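PDB 3OON: outer membrane protein (Tpn50) from Borrelia burgdorferi, which probably binds peptidoglycan through its OmpA-like C-terminal domain, tying the outer membrane to the cell wall. Local coordinates for residues E63-R75 with K89-K101. Sequence-based numbering, arbitrary orientation.
Sequences EEEMHELSEKRAR and KDQILFKGWGSQK. With SO4 (sulfate ion), chain B.
Glu-71 and Gly-96 bring their CA atoms to 3.9 Å where helix 63-75 runs roughly antiparallel to strand 92-96, the axes 6.3 Å apart at 145°. With no side chain, Gly-96 lets the helix come close, its CA 3.0 Å from Ser-70 OG. Gly-98, whose positive phi suits the type II' turn from Trp-97 to Gln-100, lays its CA against Met-66 O in a C-H...O contact. Ser-70, a small side chain between helix and turn, is the polar link: Gly-98 N donates to its OG at 2.9 Å, while OG itself donates back to His-67 O, reached because chi1 of 72° sets it between the backbone N and carbonyl carbon. The imidazole of His-67 turns its edge to Gly-96 O, with CD2 at 3.0 Å, and a water joins its NE2 to Glu-71 OE2 and Gly-96 N. Farther along, Phe-94 lies against the helix. Arg-75 CG sits over one ring face, 3.8 Å from the centroid, and the guanidinium, tilted 30° from the ring, brings NH1 to 3.6 Å from CD2; Ile-92 CG2 covers the opposite face. The salt bridge from Arg-75 NE to Glu-71 OE1 (3.2 Å) steadies that guanidinium. The ring edge meets Ala-74 O, while Ala-74's small methyl packs against CD1. Arg-73, with Arg-115, grips a sulfate, probably from the crystallisation liquor; in relatives this LSxxRA arginine binds a peptidoglycan diaminopimelate carboxylate, whose site the sulfate may mark. The contact closes the domain's beta-alpha-beta unit: strand 92-96 pairs in parallel with strand 51-55, whose Ile-53 touches Ala-74 of helix 63-83.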
loop_
_atom_site.group_PDB
_atom_site.type_symbol
_atom_site.label_atom_id
_atom_site.label_comp_id
_atom_site.label_asym_id
_atom_site.label_seq_id
_atom_site.Cartn_x
_atom_site.Cartn_y
_atom_site.Cartn_z
ATOM N N GLU A 63 4.731 -8.454 31.015
ATOM C CA GLU A 63 3.685 -8.500 29.993
ATOM C C GLU A 63 2.694 -7.337 30.066
ATOM O O GLU A 63 2.364 -6.765 29.033
ATOM C CB GLU A 63 2.991 -9.868 29.934
ATOM C CG GLU A 63 3.916 -10.948 29.323
ATOM C CD GLU A 63 3.227 -12.275 28.999
ATOM O OE1 GLU A 63 1.980 -12.326 28.928
ATOM O OE2 GLU A 63 3.950 -13.282 28.821
ATOM N N GLU A 64 2.254 -6.950 31.266
ATOM C CA GLU A 64 1.313 -5.817 31.370
ATOM C C GLU A 64 1.965 -4.502 30.941
ATOM O O GLU A 64 1.332 -3.671 30.285
ATOM C CB GLU A 64 0.680 -5.702 32.769
ATOM C CG GLU A 64 -0.270 -4.480 32.966
ATOM C CD GLU A 64 -1.329 -4.312 31.865
ATOM O OE1 GLU A 64 -1.929 -5.324 31.423
ATOM O OE2 GLU A 64 -1.573 -3.154 31.445
ATOM N N GLU A 65 3.232 -4.323 31.297
ATOM C CA GLU A 65 3.971 -3.132 30.892
ATOM C C GLU A 65 4.119 -3.061 29.369
ATOM O O GLU A 65 3.921 -1.994 28.764
ATOM C CB GLU A 65 5.347 -3.105 31.543
ATOM C CG GLU A 65 6.046 -1.760 31.420
ATOM C CD GLU A 65 7.290 -1.650 32.283
ATOM O OE1 GLU A 65 7.410 -2.406 33.278
ATOM O OE2 GLU A 65 8.145 -0.790 31.965
HETATM N N MSE A 66 4.473 -4.190 28.752
HETATM C CA MSE A 66 4.629 -4.221 27.295
HETATM C C MSE A 66 3.284 -4.047 26.607
HETATM O O MSE A 66 3.184 -3.371 25.579
HETATM C CB MSE A 66 5.341 -5.486 26.816
HETATM C CG MSE A 66 6.770 -5.633 27.345
HETATM SE SE MSE A 66 7.979 -4.140 26.924
HETATM C CE MSE A 66 7.873 -3.145 28.585
ATOM N N HIS A 67 2.244 -4.645 27.177
ATOM C CA HIS A 67 0.918 -4.456 26.624
ATOM C C HIS A 67 0.517 -2.975 26.613
ATOM O O HIS A 67 0.067 -2.454 25.586
ATOM C CB HIS A 67 -0.129 -5.290 27.357
ATOM C CG HIS A 67 -1.513 -5.031 26.863
ATOM N ND1 HIS A 67 -2.377 -4.170 27.498
ATOM C CD2 HIS A 67 -2.153 -5.458 25.751
ATOM C CE1 HIS A 67 -3.504 -4.098 26.810
ATOM N NE2 HIS A 67 -3.396 -4.874 25.749
ATOM N N GLU A 68 0.673 -2.313 27.756
ATOM C CA GLU A 68 0.344 -0.901 27.872
ATOM C C GLU A 68 1.121 -0.048 26.871
ATOM O O GLU A 68 0.529 0.752 26.148
ATOM C CB GLU A 68 0.564 -0.396 29.303
ATOM C CG GLU A 68 0.175 1.078 29.517
ATOM C CD GLU A 68 -1.324 1.365 29.330
ATOM O OE1 GLU A 68 -2.153 0.424 29.297
ATOM O OE2 GLU A 68 -1.681 2.558 29.225
ATOM N N LEU A 69 2.438 -0.232 26.814
ATOM C CA LEU A 69 3.254 0.525 25.876
ATOM C C LEU A 69 2.791 0.321 24.424
ATOM O O LEU A 69 2.638 1.287 23.674
ATOM C CB LEU A 69 4.739 0.187 26.047
ATOM C CG LEU A 69 5.753 0.854 25.102
ATOM C CD1 LEU A 69 5.711 2.395 25.168
ATOM C CD2 LEU A 69 7.165 0.334 25.422
ATOM N N SER A 70 2.550 -0.935 24.046
ATOM C CA SER A 70 2.160 -1.255 22.689
ATOM C C SER A 70 0.801 -0.630 22.352
ATOM O O SER A 70 0.614 -0.140 21.238
ATOM C CB SER A 70 2.147 -2.774 22.481
ATOM O OG SER A 70 1.052 -3.372 23.153
ATOM N N GLU A 71 -0.121 -0.630 23.316
ATOM C CA GLU A 71 -1.431 -0.014 23.103
ATOM C C GLU A 71 -1.325 1.510 22.989
ATOM O O GLU A 71 -2.013 2.110 22.162
ATOM C CB GLU A 71 -2.467 -0.416 24.169
ATOM C CG GLU A 71 -3.900 -0.024 23.745
ATOM C CD GLU A 71 -4.943 -0.240 24.821
ATOM O OE1 GLU A 71 -5.430 0.765 25.383
ATOM O OE2 GLU A 71 -5.289 -1.409 25.090
ATOM N N LYS A 72 -0.462 2.122 23.798
ATOM C CA LYS A 72 -0.256 3.577 23.736
ATOM C C LYS A 72 0.378 4.025 22.416
ATOM O O LYS A 72 0.165 5.157 21.969
ATOM C CB LYS A 72 0.560 4.075 24.933
ATOM C CG LYS A 72 -0.071 3.730 26.286
ATOM C CD LYS A 72 0.513 4.537 27.426
ATOM C CE LYS A 72 -0.222 5.861 27.593
ATOM N NZ LYS A 72 0.162 6.580 28.843
ATOM N N ARG A 73 1.156 3.132 21.802
ATOM C CA ARG A 73 1.709 3.366 20.463
ATOM C C ARG A 73 0.603 3.385 19.404
ATOM O O ARG A 73 0.567 4.295 18.579
ATOM C CB ARG A 73 2.785 2.328 20.116
ATOM C CG ARG A 73 4.104 2.649 20.766
ATOM C CD ARG A 73 5.155 1.588 20.519
ATOM N NE ARG A 73 6.396 2.002 21.154
ATOM C CZ ARG A 73 7.413 1.190 21.412
ATOM N NH1 ARG A 73 7.344 -0.089 21.085
ATOM N NH2 ARG A 73 8.501 1.657 22.002
ATOM N N ALA A 74 -0.293 2.399 19.445
ATOM C CA ALA A 74 -1.480 2.401 18.582
ATOM C C ALA A 74 -2.307 3.677 18.785
ATOM O O ALA A 74 -2.777 4.300 17.823
ATOM C CB ALA A 74 -2.335 1.154 18.848
ATOM N N ARG A 75 -2.485 4.055 20.044
ATOM C CA ARG A 75 -3.242 5.266 20.382
ATOM C C ARG A 75 -2.589 6.563 19.896
ATOM O O ARG A 75 -3.292 7.477 19.456
ATOM C CB ARG A 75 -3.542 5.314 21.882
ATOM C CG ARG A 75 -4.685 4.406 22.241
ATOM C CD ARG A 75 -5.102 4.479 23.698
ATOM N NE ARG A 75 -6.164 3.505 23.942
ATOM C CZ ARG A 75 -7.461 3.729 23.744
ATOM N NH1 ARG A 75 -7.893 4.913 23.312
ATOM N NH2 ARG A 75 -8.332 2.761 23.988
ATOM N N LYS A 89 -13.214 9.094 16.821
ATOM C CA LYS A 89 -12.835 8.114 17.852
ATOM C C LYS A 89 -13.780 6.902 17.862
ATOM O O LYS A 89 -13.379 5.792 18.231
ATOM C CB LYS A 89 -12.699 8.765 19.244
ATOM C CG LYS A 89 -13.987 8.842 20.042
ATOM C CD LYS A 89 -13.766 9.063 21.542
ATOM C CE LYS A 89 -15.073 8.824 22.290
ATOM N NZ LYS A 89 -15.071 9.270 23.728
ATOM N N ASP A 90 -15.018 7.146 17.430
ATOM C CA ASP A 90 -16.056 6.132 17.250
ATOM C C ASP A 90 -15.670 5.002 16.326
ATOM O O ASP A 90 -16.238 3.914 16.415
ATOM C CB ASP A 90 -17.287 6.765 16.613
ATOM C CG ASP A 90 -18.042 7.634 17.556
ATOM O OD1 ASP A 90 -17.683 7.670 18.753
ATOM O OD2 ASP A 90 -19.004 8.273 17.096
ATOM N N GLN A 91 -14.752 5.290 15.409
ATOM C CA GLN A 91 -14.441 4.405 14.292
ATOM C C GLN A 91 -13.150 3.647 14.495
ATOM O O GLN A 91 -12.773 2.887 13.610
ATOM C CB GLN A 91 -14.309 5.199 12.991
ATOM C CG GLN A 91 -15.560 5.965 12.585
ATOM C CD GLN A 91 -15.298 6.844 11.383
ATOM O OE1 GLN A 91 -14.682 7.903 11.498
ATOM N NE2 GLN A 91 -15.753 6.403 10.217
ATOM N N ILE A 92 -12.466 3.858 15.624
ATOM C CA ILE A 92 -11.127 3.257 15.823
ATOM C C ILE A 92 -11.024 2.256 16.982
ATOM O O ILE A 92 -11.289 2.594 18.139
ATOM C CB ILE A 92 -10.019 4.331 16.000
ATOM C CG1 ILE A 92 -10.111 5.392 14.902
ATOM C CG2 ILE A 92 -8.617 3.661 16.004
ATOM C CD1 ILE A 92 -9.134 6.550 15.084
ATOM N N LEU A 93 -10.634 1.026 16.658
ATOM C CA LEU A 93 -10.288 0.036 17.666
ATOM C C LEU A 93 -8.773 0.078 17.841
ATOM O O LEU A 93 -8.035 0.214 16.860
ATOM C CB LEU A 93 -10.725 -1.369 17.234
ATOM C CG LEU A 93 -12.208 -1.737 17.189
ATOM C CD1 LEU A 93 -12.459 -2.978 16.349
ATOM C CD2 LEU A 93 -12.749 -1.937 18.586
ATOM N N PHE A 94 -8.330 -0.002 19.093
ATOM C CA PHE A 94 -6.909 0.034 19.454
ATOM C C PHE A 94 -6.546 -1.269 20.139
ATOM O O PHE A 94 -7.198 -1.656 21.115
ATOM C CB PHE A 94 -6.627 1.178 20.431
ATOM C CG PHE A 94 -6.914 2.539 19.889
ATOM C CD1 PHE A 94 -5.976 3.199 19.098
ATOM C CD2 PHE A 94 -8.112 3.183 20.191
ATOM C CE1 PHE A 94 -6.228 4.487 18.605
ATOM C CE2 PHE A 94 -8.381 4.466 19.703
ATOM C CZ PHE A 94 -7.434 5.122 18.910
ATOM N N LYS A 95 -5.508 -1.938 19.646
ATOM C CA LYS A 95 -5.058 -3.199 20.206
ATOM C C LYS A 95 -3.548 -3.175 20.433
ATOM O O LYS A 95 -2.787 -2.846 19.527
ATOM C CB LYS A 95 -5.417 -4.352 19.256
ATOM C CG LYS A 95 -4.754 -5.687 19.548
ATOM C CD LYS A 95 -5.451 -6.427 20.663
ATOM C CE LYS A 95 -5.147 -7.912 20.617
ATOM N NZ LYS A 95 -5.568 -8.584 21.881
ATOM N N GLY A 96 -3.121 -3.533 21.638
ATOM C CA GLY A 96 -1.693 -3.706 21.914
ATOM C C GLY A 96 -1.374 -5.186 22.047
ATOM O O GLY A 96 -2.076 -5.909 22.759
ATOM N N TRP A 97 -0.324 -5.640 21.355
ATOM C CA TRP A 97 0.099 -7.039 21.402
ATOM C C TRP A 97 1.306 -7.260 22.311
ATOM O O TRP A 97 1.822 -8.381 22.428
ATOM C CB TRP A 97 0.450 -7.512 19.991
ATOM C CG TRP A 97 -0.732 -7.793 19.156
ATOM C CD1 TRP A 97 -1.219 -7.019 18.144
ATOM C CD2 TRP A 97 -1.597 -8.926 19.250
ATOM N NE1 TRP A 97 -2.334 -7.603 17.595
ATOM C CE2 TRP A 97 -2.589 -8.775 18.253
ATOM C CE3 TRP A 97 -1.632 -10.060 20.077
ATOM C CZ2 TRP A 97 -3.607 -9.716 18.058
ATOM C CZ3 TRP A 97 -2.650 -10.994 19.885
ATOM C CH2 TRP A 97 -3.622 -10.813 18.882
ATOM N N GLY A 98 1.767 -6.180 22.926
ATOM C CA GLY A 98 3.064 -6.173 23.577
ATOM C C GLY A 98 4.110 -6.790 22.651
ATOM O O GLY A 98 4.160 -6.482 21.464
ATOM N N SER A 99 4.907 -7.698 23.200
ATOM C CA SER A 99 5.953 -8.373 22.420
ATOM C C SER A 99 5.558 -9.789 21.985
ATOM O O SER A 99 6.420 -10.603 21.643
ATOM C CB SER A 99 7.265 -8.373 23.205
ATOM O OG SER A 99 7.659 -7.039 23.492
ATOM N N GLN A 100 4.251 -10.062 21.954
ATOM C CA GLN A 100 3.750 -11.427 21.721
ATOM C C GLN A 100 3.582 -11.836 20.256
ATOM O O GLN A 100 3.451 -13.030 19.965
ATOM C CB GLN A 100 2.441 -11.664 22.493
ATOM C CG GLN A 100 2.565 -11.465 24.003
ATOM C CD GLN A 100 3.617 -12.371 24.639
ATOM O OE1 GLN A 100 3.493 -13.598 24.611
ATOM N NE2 GLN A 100 4.651 -11.767 25.225
ATOM N N LYS A 101 3.581 -10.855 19.348
ATOM C CA LYS A 101 3.458 -11.095 17.904
ATOM C C LYS A 101 4.729 -10.689 17.174
ATOM O O LYS A 101 5.762 -11.350 17.306
ATOM C CB LYS A 101 2.273 -10.317 17.312
ATOM C CG LYS A 101 0.952 -11.065 17.414
ATOM C CD LYS A 101 -0.009 -10.638 16.310
ATOM C CE LYS A 101 -1.100 -11.673 16.113
ATOM N NZ LYS A 101 -2.027 -11.304 15.001
HETATM S S SO4 B . 10.339 -1.648 22.774
HETATM O O1 SO4 B . 11.765 -1.649 22.452
HETATM O O2 SO4 B . 9.552 -1.879 21.569
HETATM O O3 SO4 B . 10.099 -2.721 23.737
HETATM O O4 SO4 B . 9.996 -0.367 23.382
HETATM O O HOH W 1 -4.991 -3.997 23.760
HETATM O O HOH W 2 -8.215 -0.272 23.523
#